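PDB 4RR5: malonyl CoA-acyl carrier protein transacylase from Synechocystis sp. PCC 6803 substr. Kazusa, which catalyses the transfer of the malonyl group from malonyl-CoA to holo-acyl carrier protein, supplying malonyl-ACP for fatty acid biosynthesis. Local coordinates for residues T56-P61 with R113-A118; L73-F79 with D289-L293; C206-T212 with Q225-K231. One frame throughout, in Å; residues are numbered along the deposited sequence.

Contact 1. Residues T56-P61 with R113-A118; sequences TQNTQP and RSEVMA. With ACT (acetate ion), chain B.
Q60 and R113 meet at the polar end of this buried helix-helix contact. R113 NH1 donates to Q60 OE1 (2.9 Å); the acceptor lies in the guanidinium plane, but the donor stands well above the plane of the amide, and the two flat groups are turned 69° apart. R113 gets there with CG anti to the backbone N (chi1 -178°) and its chain extended as far as NE. A straight bond from Q60 NE2 to T56 OG1 (2.9 Å) and a weak one to M117 SD fix the other end of the amide. T56 OG1 is also bonded to Q10. An acetate ion, probably from the crystallisation liquor, accepts from R113 NH1 through its O atom (3.1 Å) and is bonded to S88, the active-site serine by similarity; R113 NH2 reaches S88 and Q237. This is consistent with the FabD-family arginine that holds the malonyl carboxylate.

The packing is led by S114, a knob in the hole formed by T56, Q57, Q60 and P61. Its CB lies 3.5 Å from T56 O, while OG bonds back to V110 O.

The segments run roughly antiparallel (154°), their axes 8.2 Å apart at closest approach; F199 of helix 193-204 touches R113.

Contact 2. Residues L73-F79 with D289-L293; sequences LLRDKGF and DLNSL
L290 puts its two methyl branches against two successive leucines of the opposing helix. CD1 meets L73 CD1 at 3.6 Å, the two side chains crossing at about a right angle, while CD2 lies 3.8 Å from L74 CD2. With L290 CG anti to its own carbonyl carbon (chi1 -81°), the fork reaches across to both.

Around this apolar centre, K77 and F79 meet the last residues of the chain. The lysine bends at its third and fourth torsions (chi3 65°), which brings NZ to L290 O in a weak hydrogen bond of 3.2 Å and lays CE 3.7 Å from L293 CD1. F79 presents its ring edge: CZ approaches L293 CG at 3.9 Å, with that carbon near the ring plane.

Farther out, the backbone sets these positions. G78, with positive phi, ends helix 56-76 in a Schellman motif, its N bonded to R75 O (2.7 Å) and F79 N, weakly, to L74 O; the chain then turns to present F79. In 289-293, L293 N bonds back to L290 O, the carbonyl that K77 also approaches. W260 of strand 258-262 touches L74 and packs edge-to-face with F79, while L73 also touches L21, T24 and I26.

The chemistry is therefore chiefly apolar: leucine packing joins the end of helix 56-76 to the C-terminus, and the lysine adds a weak polar tie on the exposed side.

Contact 3. Residues C206-T212 with Q225-K231; sequences CHFNDAT and QNGDRLK
An extended loop packs against the N-terminal end of a helix: C206-T212, between helix 193-204 and strand 215-217, lies along the start of helix 227-235, away from the active-site residues S88 and H188, assigned by similarity. Hydrogen bonds join the two at D210 and A211. A211 N donates to Q225 O (2.8 Å), and Q225 NE2 comes back to A211 O, although at 2.5 Å that bond is too short for its length to be trusted. D210 OD1 accepts from G227 N at 2.7 Å, through the anti lone pair, which places a carboxylate at the first turn of the helix. There N226 is the N-cap: its OD1 takes R229 N (2.9 Å) and, weakly, D228 N.

At G227 the loop comes close, with N209 O 3.5 Å from G227 CA. Beyond it, F208 lies under the stem of K231, a CH-pi contact in which K231 CG sits over one face, 4.0 Å from the ring centre. K231 leaves with CG anti to the backbone N (chi1 -167°), bends at its third torsion past the ring, and bonds through NZ to T204 O at the end of helix 193-204.

A211 CB faces L230 CD1 at 4.2 Å, and L230 continues onto strand 215-217 at V215 and S217. N209 and T212 of the loop make backbone bonds to V100 and A98, while F101 packs edge-to-face with F208.

In the fold
Helix 56-76 connects contact 1, at its first turn, with contact 2, at its last; their centres are 29 Å apart, and their segments alternate along the chain. Contact 1 alone adjoins the active site assigned by similarity: the R113 side chain comes within about 3 Å of that of S88 and about 4 Å of that of H188. Contact 2 joins segments 210 residues apart, whereas contact 3 is local, with 12 residues between its segments, and the whole of it lies between the two segments of contact 2 in sequence. Contacts 2 and 3 approach to about 5 Å at their nearest atoms without touching; the nearest atoms of contacts 1 and 3 are about 11 Å apart.

Contact 1. Residues T56-P61 with R113-A118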
loop_
_atom_site.group_PDB
_atom_site.type_symbol
_atom_site.label_atom_id
_atom_site.label_comp_id
_atom_site.label_asym_id
_atom_site.label_seq_id
_atom_site.Cartn_x
_atom_site.Cartn_y
_atom_site.Cartn_z
ATOM N N THR A 56 7.290 8.202 -7.004
ATOM C CA THR A 56 6.214 7.211 -6.974
ATOM C C THR A 56 6.083 6.389 -8.272
ATOM O O THR A 56 5.620 5.259 -8.222
ATOM C CB THR A 56 4.857 7.886 -6.644
ATOM O OG1 THR A 56 3.980 6.927 -6.031
ATOM C CG2 THR A 56 4.189 8.483 -7.884
ATOM N N GLN A 57 6.526 6.931 -9.409
ATOM C CA GLN A 57 6.489 6.195 -10.679
ATOM C C GLN A 57 7.550 5.098 -10.748
ATOM O O GLN A 57 7.456 4.190 -11.569
ATOM C CB GLN A 57 6.652 7.150 -11.876
ATOM C CG GLN A 57 8.018 7.839 -12.001
ATOM C CD GLN A 57 8.121 9.153 -11.231
ATOM O OE1 GLN A 57 7.160 9.604 -10.603
ATOM N NE2 GLN A 57 9.296 9.783 -11.295
ATOM N N ASN A 58 8.566 5.198 -9.899
ATOM C CA ASN A 58 9.511 4.103 -9.696
ATOM C C ASN A 58 9.055 3.205 -8.551
ATOM O O ASN A 58 8.988 1.988 -8.680
ATOM C CB ASN A 58 10.917 4.638 -9.397
ATOM C CG ASN A 58 11.527 5.415 -10.572
ATOM O OD1 ASN A 58 11.344 5.061 -11.740
ATOM N ND2 ASN A 58 12.262 6.475 -10.255
ATOM N N THR A 59 8.731 3.832 -7.428
ATOM C CA THR A 59 8.444 3.113 -6.199
ATOM C C THR A 59 7.304 2.116 -6.343
ATOM O O THR A 59 7.401 0.980 -5.870
ATOM C CB THR A 59 8.082 4.066 -5.073
ATOM O OG1 THR A 59 9.009 5.161 -5.048
ATOM C CG2 THR A 59 8.091 3.325 -3.742
ATOM N N GLN A 60 6.219 2.529 -6.989
ATOM C CA GLN A 60 5.050 1.676 -6.982
ATOM C C GLN A 60 5.313 0.380 -7.759
ATOM O O GLN A 60 5.158 -0.704 -7.196
ATOM C CB GLN A 60 3.813 2.421 -7.503
ATOM C CG GLN A 60 3.391 3.568 -6.604
ATOM C CD GLN A 60 1.975 4.028 -6.890
ATOM O OE1 GLN A 60 1.112 3.228 -7.258
ATOM N NE2 GLN A 60 1.730 5.319 -6.738
ATOM N N PRO A 61 5.738 0.467 -9.031
ATOM C CA PRO A 61 5.966 -0.843 -9.660
ATOM C C PRO A 61 7.122 -1.629 -9.013
ATOM O O PRO A 61 7.083 -2.866 -9.009
ATOM C CB PRO A 61 6.277 -0.487 -11.121
ATOM C CG PRO A 61 6.639 0.951 -11.115
ATOM C CD PRO A 61 5.911 1.582 -9.980
ATOM N N ARG A 113 -1.236 3.433 -12.863
ATOM C CA ARG A 113 -1.669 4.084 -11.635
ATOM C C ARG A 113 -0.630 5.083 -11.153
ATOM O O ARG A 113 -0.965 6.225 -10.802
ATOM C CB ARG A 113 -1.928 3.053 -10.543
ATOM C CG ARG A 113 -2.434 3.642 -9.252
ATOM C CD ARG A 113 -2.097 2.717 -8.104
ATOM N NE ARG A 113 -2.953 2.921 -6.942
ATOM C CZ ARG A 113 -2.505 3.252 -5.735
ATOM N NH1 ARG A 113 -1.209 3.411 -5.526
ATOM N NH2 ARG A 113 -3.353 3.406 -4.728
ATOM N N SER A 114 0.631 4.641 -11.150
ATOM C CA SER A 114 1.737 5.432 -10.624
ATOM C C SER A 114 2.106 6.575 -11.564
ATOM O O SER A 114 2.638 7.598 -11.119
ATOM C CB SER A 114 2.968 4.546 -10.359
ATOM O OG SER A 114 3.485 3.969 -11.554
ATOM N N GLU A 115 1.823 6.417 -12.854
ATOM C CA GLU A 115 2.044 7.519 -13.789
ATOM C C GLU A 115 1.042 8.643 -13.570
ATOM O O GLU A 115 1.421 9.817 -13.494
ATOM C CB GLU A 115 1.978 7.030 -15.232
ATOM C CG GLU A 115 3.295 6.465 -15.699
ATOM C CD GLU A 115 3.150 5.654 -16.949
ATOM O OE1 GLU A 115 2.143 5.855 -17.667
ATOM O OE2 GLU A 115 4.036 4.812 -17.199
ATOM N N VAL A 116 -0.230 8.261 -13.489
ATOM C CA VAL A 116 -1.323 9.155 -13.155
ATOM C C VAL A 116 -0.999 10.000 -11.927
ATOM O O VAL A 116 -1.059 11.225 -11.982
ATOM C CB VAL A 116 -2.628 8.353 -12.884
ATOM C CG1 VAL A 116 -3.646 9.205 -12.156
ATOM C CG2 VAL A 116 -3.204 7.769 -14.177
ATOM N N MET A 117 -0.635 9.340 -10.826
ATOM C CA MET A 117 -0.405 10.029 -9.556
ATOM C C MET A 117 0.848 10.898 -9.607
ATOM O O MET A 117 0.888 11.973 -9.002
ATOM C CB MET A 117 -0.314 9.017 -8.410
ATOM C CG MET A 117 -1.573 8.184 -8.269
ATOM S SD MET A 117 -1.434 6.853 -7.072
ATOM C CE MET A 117 -0.809 7.787 -5.692
ATOM N N ALA A 118 1.858 10.440 -10.342
ATOM C CA ALA A 118 3.081 11.220 -10.535
ATOM C C ALA A 118 2.821 12.518 -11.307
ATOM O O ALA A 118 3.433 13.538 -11.024
ATOM C CB ALA A 118 4.135 10.388 -11.252
HETATM C C ACT B . 0.255 6.124 -2.828
HETATM O O ACT B . -0.032 4.919 -3.098
HETATM O OXT ACT B . 1.268 6.614 -3.395
HETATM C CH3 ACT B . -0.548 6.966 -1.869
HETATM O O HOH W 1 6.202 3.637 -13.670
#

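Contact 2. Residues L73-F79 with D289-L293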
loop_
_atom_site.group_PDB
_atom_site.type_symbol
_atom_site.label_atom_id
_atom_site.label_comp_id
_atom_site.label_asym_id
_atom_site.label_seq_id
_atom_site.Cartn_x
_atom_site.Cartn_y
_atom_site.Cartn_z
ATOM N N LEU A 73 7.496 -16.616 -3.328
ATOM C CA LEU A 73 8.548 -17.297 -2.580
ATOM C C LEU A 73 7.973 -17.975 -1.333
ATOM O O LEU A 73 8.316 -19.117 -1.031
ATOM C CB LEU A 73 9.658 -16.321 -2.205
ATOM C CG LEU A 73 10.523 -15.929 -3.401
ATOM C CD1 LEU A 73 11.514 -14.856 -3.001
ATOM C CD2 LEU A 73 11.221 -17.156 -3.966
ATOM N N LEU A 74 7.090 -17.263 -0.634
ATOM C CA LEU A 74 6.346 -17.811 0.496
ATOM C C LEU A 74 5.530 -19.043 0.101
ATOM O O LEU A 74 5.573 -20.074 0.776
ATOM C CB LEU A 74 5.433 -16.738 1.086
ATOM C CG LEU A 74 6.195 -15.766 1.969
ATOM C CD1 LEU A 74 5.406 -14.468 2.201
ATOM C CD2 LEU A 74 6.571 -16.457 3.287
ATOM N N ARG A 75 4.804 -18.934 -1.008
ATOM C CA ARG A 75 4.045 -20.061 -1.530
ATOM C C ARG A 75 4.937 -21.264 -1.796
ATOM O O ARG A 75 4.637 -22.372 -1.353
ATOM C CB ARG A 75 3.293 -19.666 -2.797
ATOM C CG ARG A 75 2.101 -18.755 -2.500
ATOM C CD ARG A 75 1.096 -18.717 -3.635
ATOM N NE ARG A 75 -0.049 -17.888 -3.284
ATOM C CZ ARG A 75 -1.029 -18.270 -2.466
ATOM N NH1 ARG A 75 -1.016 -19.476 -1.909
ATOM N NH2 ARG A 75 -2.021 -17.439 -2.203
ATOM N N ASP A 76 6.047 -21.039 -2.487
ATOM C CA ASP A 76 6.990 -22.106 -2.783
ATOM C C ASP A 76 7.487 -22.827 -1.524
ATOM O O ASP A 76 7.682 -24.043 -1.542
ATOM C CB ASP A 76 8.175 -21.550 -3.566
ATOM C CG ASP A 76 8.899 -22.620 -4.356
ATOM O OD1 ASP A 76 8.289 -23.164 -5.305
ATOM O OD2 ASP A 76 10.068 -22.913 -4.022
ATOM N N LYS A 77 7.681 -22.091 -0.434
ATOM C CA LYS A 77 8.064 -22.704 0.838
ATOM C C LYS A 77 6.891 -23.433 1.509
ATOM O O LYS A 77 7.054 -24.034 2.565
ATOM C CB LYS A 77 8.623 -21.657 1.794
ATOM C CG LYS A 77 9.874 -20.957 1.305
ATOM C CD LYS A 77 10.639 -20.307 2.462
ATOM C CE LYS A 77 11.187 -21.344 3.444
ATOM N NZ LYS A 77 12.682 -21.355 3.471
ATOM N N GLY A 78 5.706 -23.371 0.909
ATOM C CA GLY A 78 4.546 -24.033 1.479
ATOM C C GLY A 78 3.561 -23.157 2.247
ATOM O O GLY A 78 2.413 -23.547 2.442
ATOM N N PHE A 79 3.992 -21.977 2.684
ATOM C CA PHE A 79 3.112 -21.089 3.436
ATOM C C PHE A 79 2.018 -20.476 2.567
ATOM O O PHE A 79 2.240 -20.155 1.400
ATOM C CB PHE A 79 3.918 -19.986 4.097
ATOM C CG PHE A 79 4.954 -20.489 5.060
ATOM C CD1 PHE A 79 4.614 -20.797 6.365
ATOM C CD2 PHE A 79 6.279 -20.636 4.664
ATOM C CE1 PHE A 79 5.579 -21.248 7.255
ATOM C CE2 PHE A 79 7.240 -21.086 5.546
ATOM C CZ PHE A 79 6.893 -21.390 6.842
ATOM N N ASP A 289 14.847 -13.465 5.943
ATOM C CA ASP A 289 13.561 -13.672 6.599
ATOM C C ASP A 289 12.940 -14.974 6.136
ATOM O O ASP A 289 12.403 -15.737 6.931
ATOM C CB ASP A 289 12.585 -12.522 6.302
ATOM C CG ASP A 289 13.155 -11.169 6.637
ATOM O OD1 ASP A 289 13.808 -11.058 7.688
ATOM O OD2 ASP A 289 12.951 -10.222 5.849
ATOM N N LEU A 290 12.982 -15.204 4.829
ATOM C CA LEU A 290 12.336 -16.372 4.247
ATOM C C LEU A 290 12.935 -17.656 4.795
ATOM O O LEU A 290 12.232 -18.649 5.025
ATOM C CB LEU A 290 12.468 -16.351 2.725
ATOM C CG LEU A 290 11.494 -15.477 1.941
ATOM C CD1 LEU A 290 12.001 -15.275 0.515
ATOM C CD2 LEU A 290 10.101 -16.104 1.955
ATOM N N ASN A 291 14.248 -17.621 4.999
ATOM C CA ASN A 291 14.996 -18.816 5.347
ATOM C C ASN A 291 14.751 -19.290 6.776
ATOM O O ASN A 291 14.964 -20.460 7.082
ATOM C CB ASN A 291 16.486 -18.567 5.107
ATOM C CG ASN A 291 16.801 -18.346 3.643
ATOM O OD1 ASN A 291 16.000 -18.701 2.768
ATOM N ND2 ASN A 291 17.976 -17.774 3.363
ATOM N N SER A 292 14.282 -18.380 7.632
ATOM C CA SER A 292 13.980 -18.684 9.029
ATOM C C SER A 292 12.590 -19.258 9.163
ATOM O O SER A 292 12.096 -19.462 10.267
ATOM C CB SER A 292 14.095 -17.435 9.886
ATOM O OG SER A 292 15.259 -16.703 9.553
ATOM N N LEU A 293 11.969 -19.505 8.017
ATOM C CA LEU A 293 10.613 -20.007 7.947
ATOM C C LEU A 293 9.641 -18.982 8.528
ATOM O O LEU A 293 9.202 -18.059 7.829
ATOM C CB LEU A 293 10.497 -21.360 8.665
ATOM C CG LEU A 293 10.547 -22.556 7.706
ATOM C CD1 LEU A 293 11.844 -22.556 6.884
ATOM C CD2 LEU A 293 10.350 -23.883 8.439
#

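Contact 3. Residues C206-T212 with Q225-K231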
loop_
_atom_site.group_PDB
_atom_site.type_symbol
_atom_site.label_atom_id
_atom_site.label_comp_id
_atom_site.label_asym_id
_atom_site.label_seq_id
_atom_site.Cartn_x
_atom_site.Cartn_y
_atom_site.Cartn_z
ATOM N N CYS A 206 -11.014 -4.366 -17.157
ATOM C CA CYS A 206 -10.146 -5.446 -16.757
ATOM C C CYS A 206 -10.991 -6.469 -16.018
ATOM O O CYS A 206 -11.705 -6.112 -15.089
ATOM C CB CYS A 206 -9.003 -4.898 -15.890
ATOM S SG CYS A 206 -7.854 -6.137 -15.284
ATOM N N HIS A 207 -10.956 -7.730 -16.436
ATOM C CA HIS A 207 -11.738 -8.746 -15.735
ATOM C C HIS A 207 -11.083 -9.122 -14.419
ATOM O O HIS A 207 -9.893 -9.412 -14.381
ATOM C CB HIS A 207 -11.909 -9.994 -16.579
ATOM C CG HIS A 207 -12.374 -11.184 -15.792
ATOM N ND1 HIS A 207 -13.522 -11.169 -15.028
ATOM C CD2 HIS A 207 -11.840 -12.420 -15.644
ATOM C CE1 HIS A 207 -13.678 -12.349 -14.447
ATOM N NE2 HIS A 207 -12.671 -13.124 -14.802
ATOM N N PHE A 208 -11.851 -9.121 -13.338
ATOM C CA PHE A 208 -11.318 -9.527 -12.044
ATOM C C PHE A 208 -11.831 -10.913 -11.643
ATOM O O PHE A 208 -13.046 -11.125 -11.565
ATOM C CB PHE A 208 -11.699 -8.513 -10.965
ATOM C CG PHE A 208 -10.743 -7.367 -10.836
ATOM C CD1 PHE A 208 -9.983 -6.948 -11.917
ATOM C CD2 PHE A 208 -10.599 -6.707 -9.623
ATOM C CE1 PHE A 208 -9.112 -5.887 -11.801
ATOM C CE2 PHE A 208 -9.709 -5.641 -9.493
ATOM C CZ PHE A 208 -8.964 -5.232 -10.588
ATOM N N ASN A 209 -10.927 -11.858 -11.389
ATOM C CA ASN A 209 -11.348 -13.143 -10.833
ATOM C C ASN A 209 -11.770 -12.961 -9.388
ATOM O O ASN A 209 -11.374 -12.004 -8.723
ATOM C CB ASN A 209 -10.234 -14.206 -10.888
ATOM C CG ASN A 209 -9.605 -14.336 -12.259
ATOM O OD1 ASN A 209 -10.282 -14.242 -13.282
ATOM N ND2 ASN A 209 -8.287 -14.532 -12.286
ATOM N N ASP A 210 -12.564 -13.888 -8.888
ATOM C CA ASP A 210 -12.861 -13.887 -7.475
ATOM C C ASP A 210 -11.574 -14.279 -6.747
ATOM O O ASP A 210 -10.679 -14.908 -7.320
ATOM C CB ASP A 210 -14.029 -14.833 -7.159
ATOM C CG ASP A 210 -15.339 -14.397 -7.834
ATOM O OD1 ASP A 210 -15.581 -13.170 -7.953
ATOM O OD2 ASP A 210 -16.128 -15.276 -8.254
ATOM N N ALA A 211 -11.472 -13.879 -5.491
ATOM C CA ALA A 211 -10.268 -14.115 -4.728
ATOM C C ALA A 211 -10.315 -15.471 -4.044
ATOM O O ALA A 211 -11.355 -15.905 -3.545
ATOM C CB ALA A 211 -10.055 -13.007 -3.698
ATOM N N THR A 212 -9.153 -16.115 -4.013
ATOM C CA THR A 212 -8.971 -17.417 -3.401
ATOM C C THR A 212 -8.871 -17.323 -1.873
ATOM O O THR A 212 -8.933 -18.338 -1.179
ATOM C CB THR A 212 -7.722 -18.065 -3.967
ATOM O OG1 THR A 212 -6.594 -17.307 -3.543
ATOM C CG2 THR A 212 -7.757 -17.993 -5.464
ATOM N N GLN A 225 -14.509 -11.641 -1.211
ATOM C CA GLN A 225 -13.762 -12.349 -2.240
ATOM C C GLN A 225 -14.364 -12.185 -3.610
ATOM O O GLN A 225 -13.841 -12.724 -4.583
ATOM C CB GLN A 225 -13.674 -13.824 -1.910
ATOM C CG GLN A 225 -12.947 -14.083 -0.635
ATOM C CD GLN A 225 -12.788 -15.550 -0.368
ATOM O OE1 GLN A 225 -12.879 -15.991 0.775
ATOM N NE2 GLN A 225 -12.539 -16.322 -1.421
ATOM N N ASN A 226 -15.470 -11.451 -3.685
ATOM C CA ASN A 226 -16.115 -11.186 -4.963
ATOM C C ASN A 226 -15.269 -10.262 -5.859
ATOM O O ASN A 226 -14.885 -9.152 -5.458
ATOM C CB ASN A 226 -17.509 -10.589 -4.738
ATOM C CG ASN A 226 -18.225 -10.301 -6.036
ATOM O OD1 ASN A 226 -18.353 -9.146 -6.456
ATOM N ND2 ASN A 226 -18.688 -11.357 -6.694
ATOM N N GLY A 227 -14.978 -10.736 -7.068
ATOM C CA GLY A 227 -14.113 -10.020 -7.983
ATOM C C GLY A 227 -14.625 -8.635 -8.305
ATOM O O GLY A 227 -13.857 -7.684 -8.444
ATOM N N ASP A 228 -15.936 -8.504 -8.406
ATOM C CA ASP A 228 -16.514 -7.250 -8.869
ATOM C C ASP A 228 -16.639 -6.223 -7.747
ATOM O O ASP A 228 -16.505 -5.020 -7.976
ATOM C CB ASP A 228 -17.870 -7.515 -9.520
ATOM C CG ASP A 228 -17.730 -8.104 -10.902
ATOM O OD1 ASP A 228 -16.788 -7.712 -11.627
ATOM O OD2 ASP A 228 -18.541 -8.984 -11.250
ATOM N N ARG A 229 -16.895 -6.698 -6.538
ATOM C CA ARG A 229 -16.925 -5.801 -5.402
ATOM C C ARG A 229 -15.501 -5.272 -5.159
ATOM O O ARG A 229 -15.319 -4.082 -4.871
ATOM C CB ARG A 229 -17.486 -6.504 -4.165
ATOM C CG ARG A 229 -17.522 -5.627 -2.898
ATOM C CD ARG A 229 -18.386 -4.348 -3.039
ATOM N NE ARG A 229 -18.409 -3.607 -1.777
ATOM C CZ ARG A 229 -18.083 -2.323 -1.637
ATOM N NH1 ARG A 229 -17.728 -1.593 -2.686
ATOM N NH2 ARG A 229 -18.117 -1.764 -0.439
ATOM N N LEU A 230 -14.502 -6.150 -5.307
ATOM C CA LEU A 230 -13.092 -5.773 -5.127
ATOM C C LEU A 230 -12.624 -4.725 -6.146
ATOM O O LEU A 230 -11.946 -3.769 -5.780
ATOM C CB LEU A 230 -12.194 -7.004 -5.200
ATOM C CG LEU A 230 -12.222 -7.929 -3.987
ATOM C CD1 LEU A 230 -11.198 -9.016 -4.170
ATOM C CD2 LEU A 230 -11.958 -7.186 -2.702
ATOM N N LYS A 231 -12.989 -4.903 -7.412
ATOM C CA LYS A 231 -12.724 -3.887 -8.425
ATOM C C LYS A 231 -13.381 -2.555 -8.061
ATOM O O LYS A 231 -12.763 -1.481 -8.164
ATOM C CB LYS A 231 -13.217 -4.331 -9.802
ATOM C CG LYS A 231 -12.685 -3.443 -10.916
ATOM C CD LYS A 231 -13.433 -3.610 -12.231
ATOM C CE LYS A 231 -13.410 -5.046 -12.722
ATOM N NZ LYS A 231 -13.614 -5.095 -14.199
#